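Local coordinates for O-ureido-L-serine synthase (Streptomyces lavendulae, PDB 3X44), which makes O-ureido-L-serine from O-acetyl-L-serine and hydroxyurea with pyridoxal 5'-phosphate, a step in D-cycloserine biosynthesis, and also forms L-cysteine from sulfide, at residues G12-V17 / K32-N37; V74-A79 / R102-A107; T181-G186 / G229-S234. The protein carries 1 engineered substitution. All blocks are in the same frame, centred on the assembly; numbering follows the deposited sequence.

Interaction 1. Residues G12-V17 / K32-N37; sequences GRTPIV and KVESFN
Thr14 is wedged between Lys32 and Glu34, and its hydroxyl links the two charged side chains. OG1 takes a hydrogen bond from Lys32 NZ (3.0 Å) and gives one to Glu34 OE1 (2.7 Å), which it meets from well above the carboxylate plane. With chi1 at 57°, OG1 sits between the backbone N and the carbonyl carbon of Thr14, while CG2 is turned toward Phe36 and Asn37. The Lys32 chain, bent at chi2 and chi4, lays CG along Ile16 CG1 and brings NZ round to the hydroxyl and to a salt bridge with Glu159; Glu34 OE2 pairs with Arg45, so the buried charges are probably well compensated. A nearly straight bond from Gly12 N to Asn37 OD1 (2.8 Å) closes the far end of this tightly packed polar side.

The opposite flank is apolar; Val17 and Val33 are buried, but Pro15 and Phe36 are partly exposed. Pro15 lays CG over one face of the Phe36 ring, 3.5 Å from its centroid and 18° off the normal, a CH-pi contact; further along, Val17 CG1 and Val33 CG2 meet more loosely at 4.2 Å. A second subunit adds cover here, its Phe4 packing on Pro15 and Val17 and its Thr10 on Phe36.

Between the flanks, Val33 N bonds to Pro15 O (3.1 Å) next to the antiparallel non-hydrogen-bonded pair Ile16-Lys32. This is the hairpin of strands 16-18 and 28-33 at the margin of the larger sheet; strand 285-290 continues it beyond Lys32, and helices 43-56 and 147-164 pack on its Lys32 face.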
loop_
_atom_site.group_PDB
_atom_site.type_symbol
_atom_site.label_atom_id
_atom_site.label_comp_id
_atom_site.label_asym_id
_atom_site.label_seq_id
_atom_site.Cartn_x
_atom_site.Cartn_y
_atom_site.Cartn_z
ATOM N N GLY A 12 -1.120 5.894 11.002
ATOM C CA GLY A 12 -1.911 4.683 10.916
ATOM C C GLY A 12 -1.327 3.686 9.934
ATOM O O GLY A 12 -0.175 3.819 9.520
ATOM N N ARG A 13 -2.128 2.685 9.580
ATOM C CA ARG A 13 -1.733 1.643 8.649
ATOM C C ARG A 13 -0.364 1.064 8.993
ATOM O O ARG A 13 0.535 1.014 8.153
ATOM C CB ARG A 13 -1.733 2.195 7.217
ATOM C CG ARG A 13 -3.129 2.491 6.691
ATOM C CD ARG A 13 -3.088 3.186 5.340
ATOM N NE ARG A 13 -2.048 4.212 5.279
ATOM C CZ ARG A 13 -2.229 5.490 5.598
ATOM N NH1 ARG A 13 -3.418 5.917 6.006
ATOM N NH2 ARG A 13 -1.215 6.345 5.514
ATOM N N THR A 14 -0.212 0.625 10.233
ATOM C CA THR A 14 1.047 0.056 10.680
ATOM C C THR A 14 1.135 -1.434 10.399
ATOM O O THR A 14 0.140 -2.149 10.426
ATOM C CB THR A 14 1.250 0.277 12.177
ATOM O OG1 THR A 14 0.151 -0.294 12.895
ATOM C CG2 THR A 14 1.329 1.760 12.480
ATOM N N PRO A 15 2.349 -1.921 10.124
ATOM C CA PRO A 15 2.535 -3.342 9.837
ATOM C C PRO A 15 2.341 -4.255 11.035
ATOM O O PRO A 15 2.553 -3.857 12.181
ATOM C CB PRO A 15 3.966 -3.430 9.294
ATOM C CG PRO A 15 4.650 -2.204 9.750
ATOM C CD PRO A 15 3.610 -1.159 10.069
ATOM N N ILE A 16 1.902 -5.471 10.745
ATOM C CA ILE A 16 1.737 -6.507 11.747
ATOM C C ILE A 16 2.697 -7.575 11.233
ATOM O O ILE A 16 2.615 -7.993 10.076
ATOM C CB ILE A 16 0.297 -7.069 11.789
ATOM C CG1 ILE A 16 -0.644 -6.045 12.431
ATOM C CG2 ILE A 16 0.256 -8.358 12.623
ATOM C CD1 ILE A 16 -2.087 -6.500 12.460
ATOM N N VAL A 17 3.624 -7.995 12.080
ATOM C CA VAL A 17 4.614 -8.985 11.684
ATOM C C VAL A 17 4.672 -10.174 12.637
ATOM O O VAL A 17 4.397 -10.056 13.836
ATOM C CB VAL A 17 6.029 -8.342 11.590
ATOM C CG1 VAL A 17 5.905 -6.866 11.236
ATOM C CG2 VAL A 17 6.775 -8.495 12.917
ATOM N N LYS A 32 1.764 -5.780 16.347
ATOM C CA LYS A 32 1.437 -4.549 15.623
ATOM C C LYS A 32 2.485 -3.525 16.033
ATOM O O LYS A 32 2.581 -3.147 17.208
ATOM C CB LYS A 32 0.032 -4.045 15.988
ATOM C CG LYS A 32 -0.567 -3.055 14.975
ATOM C CD LYS A 32 -2.087 -3.221 14.820
ATOM C CE LYS A 32 -2.691 -2.193 13.856
ATOM N NZ LYS A 32 -2.076 -2.208 12.480
ATOM N N VAL A 33 3.276 -3.094 15.059
ATOM C CA VAL A 33 4.362 -2.153 15.282
ATOM C C VAL A 33 3.977 -0.696 15.053
ATOM O O VAL A 33 4.179 -0.148 13.971
ATOM C CB VAL A 33 5.555 -2.512 14.372
ATOM C CG1 VAL A 33 6.835 -1.870 14.900
ATOM C CG2 VAL A 33 5.697 -4.017 14.310
ATOM N N GLU A 34 3.445 -0.072 16.100
ATOM C CA GLU A 34 3.005 1.320 16.053
ATOM C C GLU A 34 4.146 2.340 15.971
ATOM O O GLU A 34 3.905 3.533 15.813
ATOM C CB GLU A 34 2.134 1.613 17.278
ATOM C CG GLU A 34 0.836 0.813 17.296
ATOM C CD GLU A 34 -0.075 1.160 16.137
ATOM O OE1 GLU A 34 -0.564 0.232 15.457
ATOM O OE2 GLU A 34 -0.305 2.366 15.908
ATOM N N SER A 35 5.384 1.868 16.078
ATOM C CA SER A 35 6.538 2.756 15.997
ATOM C C SER A 35 6.621 3.332 14.587
ATOM O O SER A 35 7.243 4.366 14.366
ATOM C CB SER A 35 7.825 1.987 16.317
ATOM O OG SER A 35 7.976 0.889 15.441
ATOM N N PHE A 36 5.980 2.653 13.636
ATOM C CA PHE A 36 5.979 3.085 12.243
ATOM C C PHE A 36 5.189 4.383 12.019
ATOM O O PHE A 36 5.213 4.956 10.922
ATOM C CB PHE A 36 5.425 1.972 11.344
ATOM C CG PHE A 36 6.433 0.890 11.017
ATOM C CD1 PHE A 36 7.253 0.998 9.894
ATOM C CD2 PHE A 36 6.551 -0.237 11.826
ATOM C CE1 PHE A 36 8.173 -0.001 9.582
ATOM C CE2 PHE A 36 7.468 -1.242 11.524
ATOM C CZ PHE A 36 8.282 -1.125 10.397
ATOM N N ASN A 37 4.477 4.841 13.046
ATOM C CA ASN A 37 3.736 6.095 12.937
ATOM C C ASN A 37 4.799 7.194 12.925
ATOM O O ASN A 37 5.855 7.041 13.544
ATOM C CB ASN A 37 2.803 6.277 14.142
ATOM C CG ASN A 37 1.487 5.542 13.974
ATOM O OD1 ASN A 37 0.850 5.620 12.920
ATOM N ND2 ASN A 37 1.075 4.818 15.007
#

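Interaction 2. Residues V74-A79 / R102-A107; sequences VGIALA and RKLIRA. With PUS ((E)-O-(carbamoylamino)-N-({3-hydroxy-2-methyl-5-[(phosphonooxy)methyl]pyridin-4-yl}methylidene)-L-serine), chain C.
Val74 packs on the carboxylate of PUS, the flat group here, and meets one face of it with both CG2 and the backbone N. CG2 lies 3.3 Å from PUS C, almost directly along the plane normal. From that same face Val74 N gives PUS O a nearly straight hydrogen bond of 2.8 Å, tilted about 54° out of the carboxylate plane.

The side chains that join the helices are aliphatic. On the side of helix 73-85 that faces helix 99-107, Ile76 CD1 presses on Leu104 CD1 at 3.5 Å, tighter than usual for two carbons, and Ile76 CG1 lies 3.6 Å from Leu104 CB. Chi1 of Ile105 (-69°) sets CG1 beside its own backbone N, from where it rests 3.8 Å from Gly75 C; Gly75, lacking a side chain, lets it lie on the backbone. Ala79 CB touches Ile105 O. The axes run almost parallel, 10° apart and 8.4 Å at closest approach.

The helix pair is thus joined by shape and apolar burial, while polar work is done at the start of helix 73-85, where a backbone amide and probably the helix dipole help hold the carboxylate of the bound O-ureido-L-serine aldimine.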
loop_
_atom_site.group_PDB
_atom_site.type_symbol
_atom_site.label_atom_id
_atom_site.label_comp_id
_atom_site.label_asym_id
_atom_site.label_seq_id
_atom_site.Cartn_x
_atom_site.Cartn_y
_atom_site.Cartn_z
ATOM N N VAL A 74 1.509 10.876 24.108
ATOM C CA VAL A 74 0.461 11.757 23.618
ATOM C C VAL A 74 1.012 13.178 23.506
ATOM O O VAL A 74 0.678 13.907 22.576
ATOM C CB VAL A 74 -0.781 11.708 24.523
ATOM C CG1 VAL A 74 -1.657 12.924 24.288
ATOM C CG2 VAL A 74 -1.569 10.443 24.204
ATOM N N GLY A 75 1.872 13.559 24.445
ATOM C CA GLY A 75 2.478 14.880 24.394
ATOM C C GLY A 75 3.322 15.024 23.134
ATOM O O GLY A 75 3.279 16.051 22.460
ATOM N N ILE A 76 4.090 13.987 22.811
ATOM C CA ILE A 76 4.932 14.003 21.622
ATOM C C ILE A 76 4.077 14.140 20.358
ATOM O O ILE A 76 4.351 14.975 19.495
ATOM C CB ILE A 76 5.779 12.709 21.529
ATOM C CG1 ILE A 76 6.852 12.716 22.614
ATOM C CG2 ILE A 76 6.442 12.604 20.167
ATOM C CD1 ILE A 76 7.515 11.361 22.836
ATOM N N ALA A 77 3.035 13.321 20.266
ATOM C CA ALA A 77 2.141 13.331 19.117
ATOM C C ALA A 77 1.372 14.649 18.969
ATOM O O ALA A 77 1.345 15.237 17.891
ATOM C CB ALA A 77 1.169 12.160 19.214
ATOM N N LEU A 78 0.737 15.110 20.041
ATOM C CA LEU A 78 -0.006 16.364 19.960
ATOM C C LEU A 78 0.953 17.475 19.535
ATOM O O LEU A 78 0.597 18.351 18.746
ATOM C CB LEU A 78 -0.662 16.692 21.305
ATOM C CG LEU A 78 -2.035 16.019 21.459
ATOM C CD1 LEU A 78 -2.503 16.021 22.896
ATOM C CD2 LEU A 78 -3.030 16.740 20.568
ATOM N N ALA A 79 2.181 17.413 20.038
ATOM C CA ALA A 79 3.184 18.410 19.687
ATOM C C ALA A 79 3.405 18.356 18.183
ATOM O O ALA A 79 3.408 19.385 17.505
ATOM C CB ALA A 79 4.487 18.129 20.420
ATOM N N ARG A 102 10.574 14.426 27.266
ATOM C CA ARG A 102 10.672 15.877 27.422
ATOM C C ARG A 102 11.331 16.507 26.191
ATOM O O ARG A 102 10.884 17.536 25.681
ATOM C CB ARG A 102 11.513 16.247 28.647
ATOM C CG ARG A 102 10.914 15.892 30.001
ATOM C CD ARG A 102 11.937 16.210 31.078
ATOM N NE ARG A 102 11.633 15.571 32.352
ATOM C CZ ARG A 102 12.140 15.955 33.519
ATOM N NH1 ARG A 102 11.804 15.313 34.629
ATOM N NH2 ARG A 102 12.980 16.978 33.577
ATOM N N LYS A 103 12.400 15.882 25.718
ATOM C CA LYS A 103 13.126 16.411 24.579
ATOM C C LYS A 103 12.332 16.331 23.290
ATOM O O LYS A 103 12.389 17.244 22.461
ATOM C CB LYS A 103 14.458 15.674 24.418
ATOM C CG LYS A 103 15.532 16.145 25.387
ATOM C CD LYS A 103 16.844 15.414 25.162
ATOM C CE LYS A 103 17.911 15.888 26.135
ATOM N NZ LYS A 103 19.183 16.181 25.430
ATOM N N LEU A 104 11.584 15.248 23.117
ATOM C CA LEU A 104 10.797 15.081 21.905
ATOM C C LEU A 104 9.692 16.124 21.846
ATOM O O LEU A 104 9.450 16.731 20.800
ATOM C CB LEU A 104 10.215 13.666 21.843
ATOM C CG LEU A 104 11.168 12.618 21.249
ATOM C CD1 LEU A 104 10.408 11.333 20.947
ATOM C CD2 LEU A 104 11.794 13.159 19.979
ATOM N N ILE A 105 9.031 16.341 22.974
ATOM C CA ILE A 105 7.972 17.335 23.030
ATOM C C ILE A 105 8.580 18.687 22.650
ATOM O O ILE A 105 8.018 19.433 21.845
ATOM C CB ILE A 105 7.348 17.399 24.443
ATOM C CG1 ILE A 105 6.569 16.104 24.710
ATOM C CG2 ILE A 105 6.415 18.611 24.550
ATOM C CD1 ILE A 105 6.191 15.859 26.158
ATOM N N ARG A 106 9.747 18.981 23.212
ATOM C CA ARG A 106 10.436 20.232 22.932
ATOM C C ARG A 106 10.796 20.358 21.455
ATOM O O ARG A 106 10.647 21.427 20.865
ATOM C CB ARG A 106 11.716 20.332 23.769
ATOM C CG ARG A 106 11.468 20.505 25.251
ATOM C CD ARG A 106 11.084 21.937 25.561
ATOM N NE ARG A 106 11.213 22.231 26.982
ATOM C CZ ARG A 106 10.637 23.264 27.585
ATOM N NH1 ARG A 106 9.886 24.107 26.888
ATOM N NH2 ARG A 106 10.811 23.454 28.886
ATOM N N ALA A 107 11.258 19.260 20.863
ATOM C CA ALA A 107 11.651 19.254 19.461
ATOM C C ALA A 107 10.529 19.724 18.539
ATOM O O ALA A 107 10.761 20.495 17.604
ATOM C CB ALA A 107 12.113 17.858 19.055
HETATM N N PUS C . -0.029 6.844 26.439
HETATM C CA PUS C . -0.896 8.046 26.773
HETATM C CB PUS C . -1.667 7.843 28.125
HETATM O OG PUS C . -0.694 7.625 29.244
HETATM N ND PUS C . -1.205 8.150 30.489
HETATM C CE PUS C . -1.327 7.332 31.559
HETATM N NZ2 PUS C . -1.361 5.998 31.391
HETATM O OZ1 PUS C . -1.405 7.792 32.654
HETATM C C PUS C . 0.007 9.294 26.876
HETATM O O PUS C . 1.077 9.291 26.334
HETATM O OT PUS C . -0.360 10.265 27.493
HETATM C C2 PUS C . 2.513 3.282 25.646
HETATM C C3 PUS C . 1.714 4.515 25.776
HETATM C C4 PUS C . 0.268 4.402 25.999
HETATM C C5 PUS C . -0.336 3.065 26.057
HETATM C C6 PUS C . 0.543 1.895 25.905
HETATM C C2A PUS C . 4.002 3.358 25.459
HETATM C C4A PUS C . -0.568 5.619 26.328
HETATM C C5A PUS C . -1.829 2.877 26.275
HETATM N N1 PUS C . 1.899 2.049 25.716
HETATM O O3 PUS C . 2.299 5.719 25.629
HETATM O O1P PUS C . -3.988 5.000 25.910
HETATM O O2P PUS C . -4.735 3.656 24.115
HETATM O O3P PUS C . -4.609 2.737 26.304
HETATM O O4P PUS C . -2.580 3.236 25.068
HETATM P P PUS C . -3.982 3.660 25.356
#

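Interaction 3. Residues T181-G186 / G229-S234; sequences TLTGVG and GVLDRS. With PUS ((E)-O-(carbamoylamino)-N-({3-hydroxy-2-methyl-5-[(phosphonooxy)methyl]pyridin-4-yl}methylidene)-L-serine), chain C.
Thr183 faces the loop 229-234 and makes the one hydrogen bond of the contact: its OG1 accepts from Asp232 N at 3.2 Å, with 160° at the hydrogen. CG2, the other branch, packs 3.7 Å from Asp232 CB and 3.6 Å from Val230 O, so both tips of the threonine are engaged by the loop. Leu231 reaches in beside them, its CD1 3.7 Å from Thr183 OG1 and in looser touch with Leu182 CD2.

The next shell fixes these groups. Chi1 of Thr183 (-64°) puts OG1 beside its own backbone N, where the hydroxyl also hydrogen-bonds to Thr179 O, four residues back and just before the helix; a single buried oxygen thereby ties helix and loop together. Asp232 is held by an Asx turn: its OD1 accepts from Ser234 N and from Ser234 OG (2.6 Å), both approaching from the same face of the carboxylate. The second oxygen, OD2, has a salt bridge to Arg190 and a hydrogen bond from Gln187, so the helix grips the loop again further along.

At the N-terminal end of the segment, away from the contact with the loop, Thr181 holds the cofactor phosphate. Its N (3.1 Å) and OG1 (3.0 Å) both bond to PUS O2P, completing the cradle of Gly177 to Thr181 at the start of the helix, where the helix dipole would probably stabilise the anion.

Helix 180-192 follows strand 171-174, with Val185 against helix 147-164 on another side. The loop runs from helix 208-211, whose Leu209 meets Leu231, toward strand 238-242 at the edge of the larger sheet.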
loop_
_atom_site.group_PDB
_atom_site.type_symbol
_atom_site.label_atom_id
_atom_site.label_comp_id
_atom_site.label_asym_id
_atom_site.label_seq_id
_atom_site.Cartn_x
_atom_site.Cartn_y
_atom_site.Cartn_z
ATOM N N THR A 181 -7.293 2.252 23.021
ATOM C CA THR A 181 -6.920 1.182 22.103
ATOM C C THR A 181 -7.752 -0.049 22.407
ATOM O O THR A 181 -8.372 -0.619 21.527
ATOM C CB THR A 181 -5.419 0.825 22.234
ATOM O OG1 THR A 181 -4.627 1.905 21.727
ATOM C CG2 THR A 181 -5.092 -0.426 21.442
ATOM N N LEU A 182 -7.751 -0.444 23.673
ATOM C CA LEU A 182 -8.500 -1.609 24.130
ATOM C C LEU A 182 -10.003 -1.498 23.890
ATOM O O LEU A 182 -10.654 -2.477 23.529
ATOM C CB LEU A 182 -8.233 -1.824 25.618
ATOM C CG LEU A 182 -9.188 -2.744 26.368
ATOM C CD1 LEU A 182 -8.930 -4.174 25.939
ATOM C CD2 LEU A 182 -8.986 -2.571 27.883
ATOM N N THR A 183 -10.560 -0.311 24.096
ATOM C CA THR A 183 -11.994 -0.125 23.894
ATOM C C THR A 183 -12.372 -0.061 22.416
ATOM O O THR A 183 -13.315 -0.729 21.980
ATOM C CB THR A 183 -12.489 1.146 24.615
ATOM O OG1 THR A 183 -12.323 0.978 26.027
ATOM C CG2 THR A 183 -13.973 1.393 24.315
ATOM N N GLY A 184 -11.629 0.732 21.645
ATOM C CA GLY A 184 -11.906 0.862 20.221
ATOM C C GLY A 184 -11.756 -0.447 19.464
ATOM O O GLY A 184 -12.643 -0.842 18.699
ATOM N N VAL A 185 -10.633 -1.129 19.670
ATOM C CA VAL A 185 -10.413 -2.396 18.990
ATOM C C VAL A 185 -11.312 -3.485 19.577
ATOM O O VAL A 185 -11.913 -4.270 18.843
ATOM C CB VAL A 185 -8.947 -2.843 19.096
ATOM C CG1 VAL A 185 -8.766 -4.182 18.389
ATOM C CG2 VAL A 185 -8.037 -1.805 18.456
ATOM N N GLY A 186 -11.408 -3.510 20.903
ATOM C CA GLY A 186 -12.225 -4.508 21.571
ATOM C C GLY A 186 -13.671 -4.522 21.114
ATOM O O GLY A 186 -14.282 -5.588 20.987
ATOM N N GLY A 229 -12.725 7.350 31.730
ATOM C CA GLY A 229 -14.106 7.413 31.294
ATOM C C GLY A 229 -14.421 6.734 29.969
ATOM O O GLY A 229 -15.519 6.218 29.794
ATOM N N VAL A 230 -13.478 6.721 29.030
ATOM C CA VAL A 230 -13.741 6.095 27.738
ATOM C C VAL A 230 -13.805 4.570 27.788
ATOM O O VAL A 230 -14.283 3.932 26.846
ATOM C CB VAL A 230 -12.680 6.487 26.678
ATOM C CG1 VAL A 230 -12.631 7.994 26.520
ATOM C CG2 VAL A 230 -11.325 5.932 27.063
ATOM N N LEU A 231 -13.348 3.984 28.891
ATOM C CA LEU A 231 -13.333 2.530 29.020
ATOM C C LEU A 231 -14.660 1.783 28.970
ATOM O O LEU A 231 -15.599 2.104 29.709
ATOM C CB LEU A 231 -12.628 2.121 30.317
ATOM C CG LEU A 231 -12.743 0.622 30.621
ATOM C CD1 LEU A 231 -11.970 -0.160 29.568
ATOM C CD2 LEU A 231 -12.214 0.317 32.012
ATOM N N ASP A 232 -14.733 0.780 28.095
ATOM C CA ASP A 232 -15.916 -0.069 28.021
ATOM C C ASP A 232 -15.426 -1.422 28.510
ATOM O O ASP A 232 -14.940 -2.255 27.736
ATOM C CB ASP A 232 -16.470 -0.212 26.606
ATOM C CG ASP A 232 -17.670 -1.148 26.561
ATOM O OD1 ASP A 232 -18.172 -1.515 27.650
ATOM O OD2 ASP A 232 -18.111 -1.525 25.459
ATOM N N ARG A 233 -15.543 -1.613 29.816
ATOM C CA ARG A 233 -15.103 -2.818 30.487
ATOM C C ARG A 233 -15.642 -4.112 29.885
ATOM O O ARG A 233 -14.996 -5.161 29.980
ATOM C CB ARG A 233 -15.485 -2.716 31.967
ATOM C CG ARG A 233 -15.815 -4.018 32.634
ATOM C CD ARG A 233 -15.380 -3.977 34.071
ATOM N NE ARG A 233 -14.256 -4.873 34.315
ATOM C CZ ARG A 233 -13.562 -4.903 35.447
ATOM N NH1 ARG A 233 -13.876 -4.083 36.444
ATOM N NH2 ARG A 233 -12.559 -5.758 35.579
ATOM N N SER A 234 -16.805 -4.032 29.246
ATOM C CA SER A 234 -17.435 -5.207 28.657
ATOM C C SER A 234 -16.676 -5.897 27.514
ATOM O O SER A 234 -16.985 -7.039 27.176
ATOM C CB SER A 234 -18.855 -4.860 28.194
ATOM O OG SER A 234 -18.839 -3.936 27.125
HETATM N N PUS C . -0.029 6.844 26.439
HETATM C CA PUS C . -0.896 8.046 26.773
HETATM C CB PUS C . -1.667 7.843 28.125
HETATM O OG PUS C . -0.694 7.625 29.244
HETATM N ND PUS C . -1.205 8.150 30.489
HETATM C CE PUS C . -1.327 7.332 31.559
HETATM N NZ2 PUS C . -1.361 5.998 31.391
HETATM O OZ1 PUS C . -1.405 7.792 32.654
HETATM C C PUS C . 0.007 9.294 26.876
HETATM O O PUS C . 1.077 9.291 26.334
HETATM O OT PUS C . -0.360 10.265 27.493
HETATM C C2 PUS C . 2.513 3.282 25.646
HETATM C C3 PUS C . 1.714 4.515 25.776
HETATM C C4 PUS C . 0.268 4.402 25.999
HETATM C C5 PUS C . -0.336 3.065 26.057
HETATM C C6 PUS C . 0.543 1.895 25.905
HETATM C C2A PUS C . 4.002 3.358 25.459
HETATM C C4A PUS C . -0.568 5.619 26.328
HETATM C C5A PUS C . -1.829 2.877 26.275
HETATM N N1 PUS C . 1.899 2.049 25.716
HETATM O O3 PUS C . 2.299 5.719 25.629
HETATM O O1P PUS C . -3.988 5.000 25.910
HETATM O O2P PUS C . -4.735 3.656 24.115
HETATM O O3P PUS C . -4.609 2.737 26.304
HETATM O O4P PUS C . -2.580 3.236 25.068
HETATM P P PUS C . -3.982 3.660 25.356
#

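The three contacts follow one another along the chain; none nests in or crosses another. Interaction 1 closes the short N-terminal hairpin at one edge of the six-stranded sheet. Interaction 2 then closes a helix-strand-helix passage through strand 88-94, pairing two neighbouring helices that pack on the four-stranded parallel sheet. Interaction 3 closes a longer excursion that includes strand 197-203 and helix 208-211, tying a phosphate-binding helix of the larger sheet to the loop before its edge strand 238-242. Interactions 2 and 3 have centres about 25 Å apart yet both touch PUS, at its carboxylate and phosphate respectively. Interactions 1 and 2 also meet the second subunit.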